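Local coordinates for teichoic acid D-alanine hydrolase (Staphylococcus aureus, PDB 5ZH8), which hydrolyses D-alanyl esters on wall teichoic and lipoteichoic acids, releasing D-alanine, and affects methicillin resistance, autolysis and cell wall structure, at residues A[209-214]-A[327-332]; A[127-132]-A[229-234]; A[249-254]-A[281-286]; A[136-141]-A[306-311]. One frame throughout, in Å; residues are numbered along the deposited sequence.

Contact 1: A[209-214]-A[327-332]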
loop_
_atom_site.group_PDB
_atom_site.type_symbol
_atom_site.label_atom_id
_atom_site.label_comp_id
_atom_site.label_asym_id
_atom_site.label_seq_id
_atom_site.Cartn_x
_atom_site.Cartn_y
_atom_site.Cartn_z
ATOM N N HIS A 209 -14.811 16.653 -6.530
ATOM C CA HIS A 209 -14.685 15.444 -5.727
ATOM C C HIS A 209 -13.274 15.266 -5.192
ATOM O O HIS A 209 -12.300 15.517 -5.896
ATOM C CB HIS A 209 -15.096 14.204 -6.516
ATOM C CG HIS A 209 -14.911 12.930 -5.752
ATOM N ND1 HIS A 209 -13.721 12.232 -5.744
ATOM C CD2 HIS A 209 -15.768 12.222 -4.976
ATOM C CE1 HIS A 209 -13.850 11.150 -4.995
ATOM N NE2 HIS A 209 -15.082 11.123 -4.514
ATOM N N MET A 210 -13.175 14.862 -3.932
ATOM C CA MET A 210 -11.907 14.503 -3.323
ATOM C C MET A 210 -12.189 13.641 -2.098
ATOM O O MET A 210 -12.753 14.125 -1.111
ATOM C CB MET A 210 -11.145 15.763 -2.911
ATOM C CG MET A 210 -9.672 15.546 -2.622
ATOM S SD MET A 210 -9.028 16.779 -1.472
ATOM C CE MET A 210 -9.307 15.947 0.090
ATOM N N TYR A 211 -11.804 12.371 -2.155
ATOM C CA TYR A 211 -12.005 11.468 -1.022
ATOM C C TYR A 211 -11.298 12.041 0.200
ATOM O O TYR A 211 -10.187 12.556 0.101
ATOM C CB TYR A 211 -11.487 10.063 -1.332
ATOM C CG TYR A 211 -12.232 8.974 -0.606
ATOM C CD1 TYR A 211 -13.457 8.519 -1.084
ATOM C CD2 TYR A 211 -11.721 8.391 0.551
ATOM C CE1 TYR A 211 -14.157 7.512 -0.437
ATOM C CE2 TYR A 211 -12.412 7.383 1.209
ATOM C CZ TYR A 211 -13.632 6.946 0.706
ATOM O OH TYR A 211 -14.349 5.946 1.337
ATOM N N ASN A 212 -11.958 11.961 1.345
ATOM C CA ASN A 212 -11.497 12.642 2.543
ATOM C C ASN A 212 -12.210 12.054 3.762
ATOM O O ASN A 212 -13.429 12.207 3.906
ATOM C CB ASN A 212 -11.793 14.143 2.409
ATOM C CG ASN A 212 -11.205 14.978 3.531
ATOM O OD1 ASN A 212 -10.733 14.458 4.546
ATOM N ND2 ASN A 212 -11.235 16.297 3.350
ATOM N N ASP A 213 -11.452 11.381 4.626
ATOM C CA ASP A 213 -11.989 10.867 5.887
ATOM C C ASP A 213 -12.648 11.983 6.681
ATOM O O ASP A 213 -13.670 11.765 7.325
ATOM C CB ASP A 213 -10.882 10.242 6.747
ATOM C CG ASP A 213 -10.363 8.944 6.188
ATOM O OD1 ASP A 213 -10.991 8.387 5.269
ATOM O OD2 ASP A 213 -9.314 8.473 6.679
ATOM N N GLY A 214 -12.043 13.171 6.631
ATOM C CA GLY A 214 -12.538 14.346 7.340
ATOM C C GLY A 214 -14.009 14.644 7.131
ATOM O O GLY A 214 -14.696 15.031 8.072
ATOM N N ASP A 327 -23.690 10.182 -7.992
ATOM C CA ASP A 327 -22.486 9.375 -8.122
ATOM C C ASP A 327 -22.769 7.948 -7.689
ATOM O O ASP A 327 -23.814 7.661 -7.104
ATOM C CB ASP A 327 -21.354 9.972 -7.267
ATOM C CG ASP A 327 -21.112 11.453 -7.562
ATOM O OD1 ASP A 327 -21.258 11.819 -8.745
ATOM O OD2 ASP A 327 -20.830 12.251 -6.636
ATOM N N GLU A 328 -21.834 7.055 -7.993
ATOM C CA GLU A 328 -21.903 5.676 -7.518
ATOM C C GLU A 328 -21.813 5.675 -6.002
ATOM O O GLU A 328 -22.495 4.898 -5.327
ATOM C CB GLU A 328 -20.765 4.839 -8.109
ATOM C CG GLU A 328 -20.867 4.634 -9.611
ATOM C CD GLU A 328 -19.779 3.733 -10.170
ATOM O OE1 GLU A 328 -18.725 3.569 -9.513
ATOM O OE2 GLU A 328 -19.981 3.190 -11.278
ATOM N N TYR A 329 -20.978 6.568 -5.476
ATOM C CA TYR A 329 -20.785 6.698 -4.037
ATOM C C TYR A 329 -21.971 7.390 -3.368
ATOM O O TYR A 329 -22.460 8.396 -3.859
ATOM C CB TYR A 329 -19.511 7.489 -3.749
ATOM C CG TYR A 329 -19.034 7.375 -2.326
ATOM C CD1 TYR A 329 -18.327 6.268 -1.910
ATOM C CD2 TYR A 329 -19.292 8.372 -1.393
ATOM C CE1 TYR A 329 -17.875 6.145 -0.620
ATOM C CE2 TYR A 329 -18.847 8.255 -0.088
ATOM C CZ TYR A 329 -18.138 7.138 0.287
ATOM O OH TYR A 329 -17.673 6.994 1.571
ATOM N N ARG A 330 -22.432 6.825 -2.259
ATOM C CA ARG A 330 -23.392 7.491 -1.386
ATOM C C ARG A 330 -23.352 6.859 0.004
ATOM O O ARG A 330 -23.153 5.644 0.143
ATOM C CB ARG A 330 -24.824 7.439 -1.949
ATOM C CG ARG A 330 -25.600 6.146 -1.666
ATOM C CD ARG A 330 -25.005 4.932 -2.381
ATOM N NE ARG A 330 -24.853 5.203 -3.803
ATOM C CZ ARG A 330 -25.857 5.258 -4.668
ATOM N NH1 ARG A 330 -27.109 5.034 -4.284
ATOM N NH2 ARG A 330 -25.605 5.537 -5.936
ATOM N N TYR A 331 -23.536 7.691 1.027
ATOM C CA TYR A 331 -23.678 7.219 2.408
ATOM C C TYR A 331 -22.640 6.164 2.798
ATOM O O TYR A 331 -22.965 5.161 3.431
ATOM C CB TYR A 331 -25.112 6.712 2.642
ATOM C CG TYR A 331 -26.129 7.825 2.585
ATOM C CD1 TYR A 331 -26.356 8.642 3.697
ATOM C CD2 TYR A 331 -26.852 8.089 1.416
ATOM C CE1 TYR A 331 -27.283 9.670 3.654
ATOM C CE2 TYR A 331 -27.779 9.120 1.367
ATOM C CZ TYR A 331 -27.987 9.907 2.488
ATOM O OH TYR A 331 -28.902 10.932 2.448
ATOM N N GLY A 332 -21.394 6.399 2.399
ATOM C CA GLY A 332 -20.279 5.537 2.783
ATOM C C GLY A 332 -20.004 4.313 1.928
ATOM O O GLY A 332 -19.165 3.501 2.297
HETATM O O HOH W 1 -16.871 4.672 2.533
#
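The rings of Tyr211 and Tyr329 form an offset edge-to-face pair, the edge of Tyr211 turned toward the face of Tyr329 with their planes 77° apart and their centroids separated by 5.8 Å. Tyr329 CE1 sits at the edge of the Tyr211 ring, near its plane, and the closest carbons are Tyr211 CE1 and Tyr329 CE1 at 4.0 Å. Each residue holds CG anti to its own backbone N (chi1 -150° for Tyr211, -165° for Tyr329), which lets both rings extend into the space between the segments, where the two side chains cross at about a right angle. Around the pair, His173 meets the Tyr211 ring, Tyr334 packs edge-to-face with Tyr329, and the side chain of Lys130 touches both tyrosines. A water lies at the edge of the Tyr329 ring and in its plane; Tyr329 OH donates to it over 2.6 Å. The same water gives a hydrogen to Gly332 O, also at 2.6 Å, and is bonded to Tyr211 OH at 3.1 Å, so it joins the two segments. Tyr211 OH has a second partner in Ser127 OG.

In sequence, Tyr211-Asn212-Asp213 resembles the Tyr-x-Asn motif of serine beta-lactamases and penicillin-binding proteins, with aspartate in the third place, and the salt bridge from Asp213 OD1 to Lys130 NZ joins it to the Ser-x-x-Lys segment. Asn212 is the N-cap of helix 213-227: its OD1 accepts from Gly214 N at 2.8 Å, the donor standing above the carbonyl plane. Across the contact, strand 329-330 ends the large antiparallel sheet.

Contact 2: A[127-132]-A[229-234]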
loop_
_atom_site.group_PDB
_atom_site.type_symbol
_atom_site.label_atom_id
_atom_site.label_comp_id
_atom_site.label_asym_id
_atom_site.label_seq_id
_atom_site.Cartn_x
_atom_site.Cartn_y
_atom_site.Cartn_z
ATOM N N SER A 127 -12.268 2.836 6.290
ATOM C CA SER A 127 -13.222 3.691 5.588
ATOM C C SER A 127 -14.602 3.071 5.357
ATOM O O SER A 127 -15.553 3.784 5.022
ATOM C CB SER A 127 -12.644 4.117 4.251
ATOM O OG SER A 127 -13.386 5.190 3.727
ATOM N N ALA A 128 -14.725 1.756 5.530
ATOM C CA ALA A 128 -16.029 1.109 5.455
ATOM C C ALA A 128 -16.951 1.500 6.616
ATOM O O ALA A 128 -18.161 1.297 6.522
ATOM C CB ALA A 128 -15.880 -0.401 5.375
ATOM N N GLN A 129 -16.400 2.059 7.698
ATOM C CA GLN A 129 -17.242 2.605 8.776
ATOM C C GLN A 129 -18.084 3.791 8.306
ATOM O O GLN A 129 -19.124 4.076 8.889
ATOM C CB GLN A 129 -16.427 3.024 10.006
ATOM C CG GLN A 129 -17.304 3.254 11.235
ATOM C CD GLN A 129 -16.544 3.757 12.440
ATOM O OE1 GLN A 129 -15.468 4.338 12.311
ATOM N NE2 GLN A 129 -17.111 3.552 13.626
ATOM N N LYS A 130 -17.643 4.478 7.261
ATOM C CA LYS A 130 -18.450 5.547 6.666
ATOM C C LYS A 130 -19.879 5.090 6.307
ATOM O O LYS A 130 -20.807 5.898 6.322
ATOM C CB LYS A 130 -17.759 6.111 5.426
ATOM C CG LYS A 130 -16.476 6.866 5.728
ATOM C CD LYS A 130 -15.938 7.550 4.489
ATOM C CE LYS A 130 -14.691 8.355 4.803
ATOM N NZ LYS A 130 -13.581 7.511 5.318
ATOM N N PHE A 131 -20.041 3.806 5.988
ATOM C CA PHE A 131 -21.356 3.215 5.729
ATOM C C PHE A 131 -22.232 3.246 6.981
ATOM O O PHE A 131 -23.407 3.583 6.912
ATOM C CB PHE A 131 -21.191 1.776 5.207
ATOM C CG PHE A 131 -22.490 1.055 4.942
ATOM C CD1 PHE A 131 -23.510 1.652 4.211
ATOM C CD2 PHE A 131 -22.681 -0.245 5.406
ATOM C CE1 PHE A 131 -24.697 0.980 3.965
ATOM C CE2 PHE A 131 -23.864 -0.925 5.166
ATOM C CZ PHE A 131 -24.876 -0.307 4.446
ATOM N N SER A 132 -21.649 2.895 8.120
ATOM C CA SER A 132 -22.324 3.002 9.418
ATOM C C SER A 132 -22.814 4.440 9.661
ATOM O O SER A 132 -23.982 4.658 10.013
ATOM C CB SER A 132 -21.383 2.536 10.542
ATOM O OG SER A 132 -21.779 3.028 11.813
ATOM N N LYS A 229 -26.094 12.812 21.689
ATOM C CA LYS A 229 -25.614 11.524 22.173
ATOM C C LYS A 229 -24.389 11.113 21.398
ATOM O O LYS A 229 -24.213 11.510 20.254
ATOM C CB LYS A 229 -26.696 10.452 22.037
ATOM C CG LYS A 229 -27.890 10.681 22.946
ATOM C CD LYS A 229 -28.769 9.440 23.048
ATOM C CE LYS A 229 -29.785 9.575 24.174
ATOM N NZ LYS A 229 -29.143 9.776 25.512
ATOM N N SER A 230 -23.546 10.305 22.030
ATOM C CA SER A 230 -22.303 9.872 21.409
ATOM C C SER A 230 -22.565 9.070 20.135
ATOM O O SER A 230 -23.618 8.449 19.986
ATOM C CB SER A 230 -21.478 9.043 22.391
ATOM O OG SER A 230 -22.011 7.735 22.539
ATOM N N TYR A 231 -21.599 9.100 19.222
ATOM C CA TYR A 231 -21.656 8.312 18.001
ATOM C C TYR A 231 -21.825 6.833 18.336
ATOM O O TYR A 231 -22.655 6.149 17.739
ATOM C CB TYR A 231 -20.380 8.517 17.173
ATOM C CG TYR A 231 -20.362 7.741 15.871
ATOM C CD1 TYR A 231 -19.892 6.434 15.825
ATOM C CD2 TYR A 231 -20.818 8.313 14.686
ATOM C CE1 TYR A 231 -19.869 5.717 14.637
ATOM C CE2 TYR A 231 -20.802 7.609 13.496
ATOM C CZ TYR A 231 -20.326 6.307 13.475
ATOM O OH TYR A 231 -20.311 5.586 12.296
ATOM N N ALA A 232 -21.038 6.354 19.297
ATOM C CA ALA A 232 -21.081 4.957 19.737
ATOM C C ALA A 232 -22.474 4.542 20.185
ATOM O O ALA A 232 -22.931 3.444 19.885
ATOM C CB ALA A 232 -20.080 4.732 20.873
ATOM N N GLU A 233 -23.139 5.425 20.914
ATOM C CA GLU A 233 -24.491 5.166 21.378
ATOM C C GLU A 233 -25.468 5.156 20.207
ATOM O O GLU A 233 -26.312 4.266 20.111
ATOM C CB GLU A 233 -24.909 6.219 22.400
ATOM C CG GLU A 233 -26.232 5.923 23.081
ATOM C CD GLU A 233 -26.480 6.790 24.294
ATOM O OE1 GLU A 233 -25.605 7.622 24.648
ATOM O OE2 GLU A 233 -27.567 6.648 24.888
ATOM N N ASN A 234 -25.353 6.142 19.322
ATOM C CA ASN A 234 -26.211 6.200 18.152
ATOM C C ASN A 234 -26.039 4.943 17.306
ATOM O O ASN A 234 -27.028 4.371 16.845
ATOM C CB ASN A 234 -25.941 7.459 17.321
ATOM C CG ASN A 234 -26.596 8.711 17.904
ATOM O OD1 ASN A 234 -25.938 9.728 18.120
ATOM N ND2 ASN A 234 -27.907 8.652 18.126
#
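A single hydrogen bond joins Ser132 to Tyr231: Ser132 OG donates to Tyr231 OH over 3.0 Å. Both side chains leave their helices with Ser132 OG and Tyr231 CG anti to the backbone N (chi1 160° and -179°), which sends the long phenol straight across the gap between helices 129-142 and 231-240. The phenol oxygen is gripped twice, since Thr133 OG1 also bonds to it.

Van der Waals contact comes from Gln129, which runs extended toward the ring from the opposite direction and sets NE2 3.6 Å from Tyr231 CE1, its amide plane turned 83° from that of the ring. The amide is anchored at its other atom, OE1, which accepts from Asn287 N. Phe250 and Ala220 also touch the buried Tyr231 side chain.

Within the segments, Ser230 N-caps helix 231-240, its OG accepting from Glu233 N at 3.0 Å. Within segment 127-132, Lys130 NZ donates to Ser127 OG at 2.8 Å. Ser127-Ala128-Gln129-Lys130 matches the Ser-x-x-Lys motif that opens the central helix in the serine beta-lactamase and penicillin-binding protein fold.

Contact 3: A[249-254]-A[281-286]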
loop_
_atom_site.group_PDB
_atom_site.type_symbol
_atom_site.label_atom_id
_atom_site.label_comp_id
_atom_site.label_asym_id
_atom_site.label_seq_id
_atom_site.Cartn_x
_atom_site.Cartn_y
_atom_site.Cartn_z
ATOM N N ALA A 249 -17.277 -4.165 16.979
ATOM C CA ALA A 249 -16.912 -3.347 18.128
ATOM C C ALA A 249 -16.011 -2.179 17.774
ATOM O O ALA A 249 -15.300 -2.198 16.773
ATOM C CB ALA A 249 -16.257 -4.208 19.201
ATOM N N PHE A 250 -16.073 -1.150 18.611
ATOM C CA PHE A 250 -15.143 -0.036 18.538
ATOM C C PHE A 250 -13.810 -0.494 19.111
ATOM O O PHE A 250 -13.764 -1.367 19.970
ATOM C CB PHE A 250 -15.686 1.184 19.298
ATOM C CG PHE A 250 -16.835 1.866 18.608
ATOM C CD1 PHE A 250 -16.601 2.812 17.623
ATOM C CD2 PHE A 250 -18.144 1.559 18.935
ATOM C CE1 PHE A 250 -17.648 3.443 16.976
ATOM C CE2 PHE A 250 -19.201 2.185 18.295
ATOM C CZ PHE A 250 -18.953 3.129 17.311
ATOM N N TYR A 251 -12.734 0.109 18.620
ATOM C CA TYR A 251 -11.360 -0.340 18.880
ATOM C C TYR A 251 -10.996 -0.664 20.340
ATOM O O TYR A 251 -10.192 -1.566 20.583
ATOM C CB TYR A 251 -10.369 0.697 18.334
ATOM C CG TYR A 251 -10.239 1.943 19.186
ATOM C CD1 TYR A 251 -11.189 2.963 19.118
ATOM C CD2 TYR A 251 -9.168 2.105 20.061
ATOM C CE1 TYR A 251 -11.074 4.103 19.901
ATOM C CE2 TYR A 251 -9.041 3.244 20.846
ATOM C CZ TYR A 251 -9.998 4.237 20.763
ATOM O OH TYR A 251 -9.871 5.371 21.539
ATOM N N ASP A 252 -11.568 0.061 21.300
ATOM C CA ASP A 252 -11.142 -0.058 22.694
ATOM C C ASP A 252 -12.120 -0.804 23.607
ATOM O O ASP A 252 -11.939 -0.821 24.825
ATOM C CB ASP A 252 -10.843 1.331 23.276
ATOM C CG ASP A 252 -9.841 1.287 24.431
ATOM O OD1 ASP A 252 -8.953 0.402 24.444
ATOM O OD2 ASP A 252 -9.946 2.142 25.340
ATOM N N GLU A 253 -13.142 -1.435 23.039
ATOM C CA GLU A 253 -14.086 -2.208 23.844
ATOM C C GLU A 253 -13.402 -3.462 24.405
ATOM O O GLU A 253 -12.756 -4.209 23.671
ATOM C CB GLU A 253 -15.336 -2.560 23.032
ATOM C CG GLU A 253 -16.122 -1.344 22.563
ATOM C CD GLU A 253 -17.502 -1.695 22.028
ATOM O OE1 GLU A 253 -18.350 -2.208 22.792
ATOM O OE2 GLU A 253 -17.755 -1.436 20.836
ATOM N N GLN A 254 -13.535 -3.666 25.715
ATOM C CA GLN A 254 -12.769 -4.693 26.437
ATOM C C GLN A 254 -13.071 -6.122 26.007
ATOM O O GLN A 254 -12.151 -6.875 25.706
ATOM C CB GLN A 254 -12.979 -4.566 27.957
ATOM C CG GLN A 254 -12.269 -3.383 28.578
ATOM C CD GLN A 254 -10.763 -3.468 28.429
ATOM O OE1 GLN A 254 -10.145 -4.473 28.789
ATOM N NE2 GLN A 254 -10.162 -2.407 27.895
ATOM N N GLN A 281 -9.801 9.573 17.702
ATOM C CA GLN A 281 -10.292 10.742 16.973
ATOM C C GLN A 281 -11.014 10.373 15.672
ATOM O O GLN A 281 -11.405 11.255 14.906
ATOM C CB GLN A 281 -9.115 11.677 16.665
ATOM C CG GLN A 281 -8.317 11.323 15.410
ATOM C CD GLN A 281 -6.850 11.705 15.493
ATOM O OE1 GLN A 281 -6.332 12.407 14.625
ATOM N NE2 GLN A 281 -6.168 11.236 16.537
ATOM N N TYR A 282 -11.189 9.075 15.425
ATOM C CA TYR A 282 -11.680 8.580 14.135
ATOM C C TYR A 282 -13.071 7.945 14.198
ATOM O O TYR A 282 -13.391 7.055 13.402
ATOM C CB TYR A 282 -10.661 7.597 13.528
ATOM C CG TYR A 282 -10.023 8.117 12.260
ATOM C CD1 TYR A 282 -10.666 7.975 11.031
ATOM C CD2 TYR A 282 -8.797 8.772 12.290
ATOM C CE1 TYR A 282 -10.096 8.460 9.870
ATOM C CE2 TYR A 282 -8.219 9.260 11.132
ATOM C CZ TYR A 282 -8.872 9.102 9.924
ATOM O OH TYR A 282 -8.293 9.585 8.776
ATOM N N TYR A 283 -13.904 8.420 15.120
ATOM C CA TYR A 283 -15.266 7.900 15.254
ATOM C C TYR A 283 -16.096 8.276 14.038
ATOM O O TYR A 283 -16.380 9.450 13.814
ATOM C CB TYR A 283 -15.927 8.412 16.535
ATOM C CG TYR A 283 -15.483 7.665 17.772
ATOM C CD1 TYR A 283 -14.298 7.996 18.418
ATOM C CD2 TYR A 283 -16.244 6.619 18.289
ATOM C CE1 TYR A 283 -13.884 7.309 19.544
ATOM C CE2 TYR A 283 -15.836 5.928 19.416
ATOM C CZ TYR A 283 -14.655 6.281 20.041
ATOM O OH TYR A 283 -14.231 5.618 21.171
ATOM N N GLY A 284 -16.449 7.272 13.241
ATOM C CA GLY A 284 -17.294 7.459 12.067
ATOM C C GLY A 284 -16.589 7.314 10.733
ATOM O O GLY A 284 -17.249 7.132 9.710
ATOM N N ALA A 285 -15.261 7.402 10.729
ATOM C CA ALA A 285 -14.469 7.293 9.490
ATOM C C ALA A 285 -13.461 6.136 9.491
ATOM O O ALA A 285 -12.651 6.021 8.567
ATOM C CB ALA A 285 -13.753 8.611 9.214
ATOM N N GLY A 286 -13.497 5.292 10.525
ATOM C CA GLY A 286 -12.742 4.037 10.515
ATOM C C GLY A 286 -12.017 3.643 11.790
ATOM O O GLY A 286 -10.810 3.399 11.760
#
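Tyr283 reaches across to Phe250 and Tyr251 with the CD2-CE2 side and the hydroxyl end of its ring. From CB the chain turns so that CG stands anti to the carbonyl carbon (chi1 -79°), and this carries the ring from the loop toward the turn that follows strand 248-250. The first atom to arrive is CD2, which lies 3.7 Å from Phe250 CE1. One step further out, Tyr283 CE2 is at the same 3.7 Å from Phe250 CD1. The two rings are tilted by only 30° but strongly displaced, with centroids 5.4 Å apart and little overlap. Beyond them Tyr283 CZ and OH pass to Tyr251, whose CE1 is 3.7 Å from the OH; these two side chains cross at about a right angle.

The contact lies at the edge of a three-stranded antiparallel sheet made of 123-124, 288-290 and 248-250, where the loop leading into the middle strand folds back against the end of the outer one. Phe250 to Glu253 form a type I beta turn closed by Glu253 N to Phe250 O at 3.1 Å. The turn is also tied through its last side chain: Glu253 OE2 takes the N-H of Phe250 at 2.8 Å, a nearly straight bond on the anti side of the carboxylate, and receives Tyr236 OH as well. Asp252 CB covers the rim of one Tyr251 face, 3.6 Å above the ring plane. In the loop, Tyr282 leads away from the turn and bonds to Asp213 OD2, and Gly284 O is held by Thr133 OG1.

Contact 4: A[136-141]-A[306-311]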
loop_
_atom_site.group_PDB
_atom_site.type_symbol
_atom_site.label_atom_id
_atom_site.label_comp_id
_atom_site.label_asym_id
_atom_site.label_seq_id
_atom_site.Cartn_x
_atom_site.Cartn_y
_atom_site.Cartn_z
ATOM N N LEU A 136 -26.732 6.089 9.791
ATOM C CA LEU A 136 -27.182 6.954 10.873
ATOM C C LEU A 136 -27.717 8.273 10.331
ATOM O O LEU A 136 -28.718 8.782 10.823
ATOM C CB LEU A 136 -26.035 7.211 11.860
ATOM C CG LEU A 136 -25.581 6.023 12.720
ATOM C CD1 LEU A 136 -24.306 6.372 13.472
ATOM C CD2 LEU A 136 -26.677 5.587 13.687
ATOM N N LEU A 137 -27.040 8.816 9.323
ATOM C CA LEU A 137 -27.497 10.025 8.619
ATOM C C LEU A 137 -28.876 9.825 8.012
ATOM O O LEU A 137 -29.784 10.615 8.251
ATOM C CB LEU A 137 -26.528 10.417 7.501
ATOM C CG LEU A 137 -25.430 11.433 7.829
ATOM C CD1 LEU A 137 -24.602 11.685 6.580
ATOM C CD2 LEU A 137 -25.989 12.739 8.366
ATOM N N LYS A 138 -29.024 8.769 7.223
ATOM C CA LYS A 138 -30.297 8.475 6.579
ATOM C C LYS A 138 -31.398 8.298 7.620
ATOM O O LYS A 138 -32.509 8.814 7.454
ATOM C CB LYS A 138 -30.191 7.233 5.685
ATOM C CG LYS A 138 -31.489 6.863 4.968
ATOM C CD LYS A 138 -31.967 7.927 3.976
ATOM C CE LYS A 138 -31.185 7.855 2.669
ATOM N NZ LYS A 138 -31.240 9.133 1.914
ATOM N N GLN A 139 -31.084 7.579 8.695
ATOM C CA GLN A 139 -32.021 7.425 9.801
ATOM C C GLN A 139 -32.475 8.782 10.347
ATOM O O GLN A 139 -33.667 9.010 10.542
ATOM C CB GLN A 139 -31.399 6.600 10.918
ATOM C CG GLN A 139 -31.406 5.103 10.662
ATOM C CD GLN A 139 -30.614 4.336 11.708
ATOM O OE1 GLN A 139 -29.843 4.923 12.468
ATOM N NE2 GLN A 139 -30.800 3.019 11.747
ATOM N N LEU A 140 -31.519 9.676 10.573
ATOM C CA LEU A 140 -31.808 11.013 11.076
ATOM C C LEU A 140 -32.644 11.857 10.116
ATOM O O LEU A 140 -33.429 12.691 10.554
ATOM C CB LEU A 140 -30.508 11.755 11.417
ATOM C CG LEU A 140 -29.797 11.244 12.670
ATOM C CD1 LEU A 140 -28.481 11.970 12.853
ATOM C CD2 LEU A 140 -30.681 11.410 13.897
ATOM N N GLU A 141 -32.467 11.642 8.815
ATOM C CA GLU A 141 -33.273 12.318 7.795
ATOM C C GLU A 141 -34.732 11.896 7.891
ATOM O O GLU A 141 -35.626 12.742 7.853
ATOM C CB GLU A 141 -32.737 12.020 6.391
ATOM C CG GLU A 141 -31.386 12.641 6.097
ATOM C CD GLU A 141 -30.768 12.106 4.827
ATOM O OE1 GLU A 141 -31.420 12.205 3.773
ATOM O OE2 GLU A 141 -29.632 11.596 4.877
ATOM N N LYS A 306 -34.778 -3.953 6.891
ATOM C CA LYS A 306 -34.824 -3.962 8.339
ATOM C C LYS A 306 -34.496 -2.640 8.969
ATOM O O LYS A 306 -34.730 -2.453 10.120
ATOM C CB LYS A 306 -33.916 -5.016 8.917
ATOM C CG LYS A 306 -34.560 -6.373 9.022
ATOM C CD LYS A 306 -34.066 -7.118 10.240
ATOM C CE LYS A 306 -34.103 -8.616 10.006
ATOM N NZ LYS A 306 -33.258 -9.368 10.964
ATOM N N LEU A 307 -33.886 -1.746 8.235
ATOM C CA LEU A 307 -33.636 -0.397 8.750
ATOM C C LEU A 307 -34.562 0.639 8.140
ATOM O O LEU A 307 -34.933 1.598 8.807
ATOM C CB LEU A 307 -32.197 0.033 8.480
ATOM C CG LEU A 307 -31.113 -0.620 9.314
ATOM C CD1 LEU A 307 -29.814 0.112 9.020
ATOM C CD2 LEU A 307 -31.436 -0.589 10.801
ATOM N N PHE A 308 -34.890 0.467 6.860
ATOM C CA PHE A 308 -35.795 1.364 6.163
ATOM C C PHE A 308 -36.789 0.581 5.306
ATOM O O PHE A 308 -36.558 -0.582 4.959
ATOM C CB PHE A 308 -35.020 2.328 5.261
ATOM C CG PHE A 308 -33.773 2.896 5.883
ATOM C CD1 PHE A 308 -33.848 3.910 6.837
ATOM C CD2 PHE A 308 -32.523 2.435 5.499
ATOM C CE1 PHE A 308 -32.702 4.450 7.391
ATOM C CE2 PHE A 308 -31.374 2.973 6.047
ATOM C CZ PHE A 308 -31.464 3.979 6.996
ATOM N N SER A 309 -37.893 1.242 4.962
ATOM C CA SER A 309 -38.849 0.729 3.981
ATOM C C SER A 309 -38.204 0.550 2.599
ATOM O O SER A 309 -37.142 1.116 2.326
ATOM C CB SER A 309 -40.010 1.705 3.852
ATOM O OG SER A 309 -39.535 2.970 3.422
ATOM N N PRO A 310 -38.840 -0.238 1.719
ATOM C CA PRO A 310 -38.280 -0.424 0.372
ATOM C C PRO A 310 -38.111 0.879 -0.433
ATOM O O PRO A 310 -37.124 1.028 -1.154
ATOM C CB PRO A 310 -39.291 -1.361 -0.299
ATOM C CG PRO A 310 -39.938 -2.097 0.819
ATOM C CD PRO A 310 -39.992 -1.126 1.963
ATOM N N LYS A 311 -39.057 1.810 -0.295
ATOM C CA LYS A 311 -38.973 3.111 -0.983
ATOM C C LYS A 311 -37.780 3.980 -0.552
ATOM O O LYS A 311 -37.352 4.859 -1.304
ATOM C CB LYS A 311 -40.276 3.893 -0.816
ATOM C CG LYS A 311 -41.436 3.309 -1.600
ATOM C CD LYS A 311 -42.647 4.236 -1.539
ATOM C CE LYS A 311 -43.885 3.614 -2.157
ATOM N NZ LYS A 311 -43.641 3.122 -3.543
#
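With CG anti to its carbonyl carbon (chi1 -42°), Phe308 drives its ring against helix 129-142, where Lys138, its own CG anti to the backbone N (chi1 -180°), lays the start of its chain over one face. The Ser-x-x-Lys sequence lies at the start of this helix, which corresponds to the central helix of the beta-lactamase fold; the loop 306-309, which leads into helix 310-318 through the N-cap Ser309, covers part of its side.

Lys138 CG makes a CH-pi contact, 3.9 Å from the centroid of the Phe308 ring and 28° off its normal. The lysine then bends at chi2 and chi3, taking its amino group away from the ring to a salt bridge between Lys138 NZ and Glu141 OE1 at 3.6 Å. Thus a charged residue lends only its aliphatic part to the apolar contact. Gln139 crosses Phe308 at about a right angle, with its CG 3.6 Å from Phe308 CE1. Its extended chain ends beside Leu307, Gln139 NE2 lying 3.8 Å from Leu307 CD2 while donating its hydrogen bond to Lys238 O. The ring is sandwiched: on the face opposite Lys138, Leu307 CB stands 3.8 Å above the plane of Phe308, displaced toward the rim.

From the N terminus, the central helix 129-142 opens two loops, contact 2 at its start and contact 4 further along. Segment 209-214 then opens contact 1 before 229-234 closes contact 2, so contacts 1 and 2 cross. Contact 3 opens and closes next, from 249-254 to 281-286, in series with contact 2 and nested inside the loops of contacts 1 and 4. Contact 4 closes at 306-311 and contact 1 last, at 327-332, so contacts 1, 2 and 4 cross one another pairwise. Together they tie the central helix to helix 231-240 and the loop before helix 310-318, strand 329-330 to the loop leading into helix 213-227, and the end of strand 248-250 to the loop before strand 288-290.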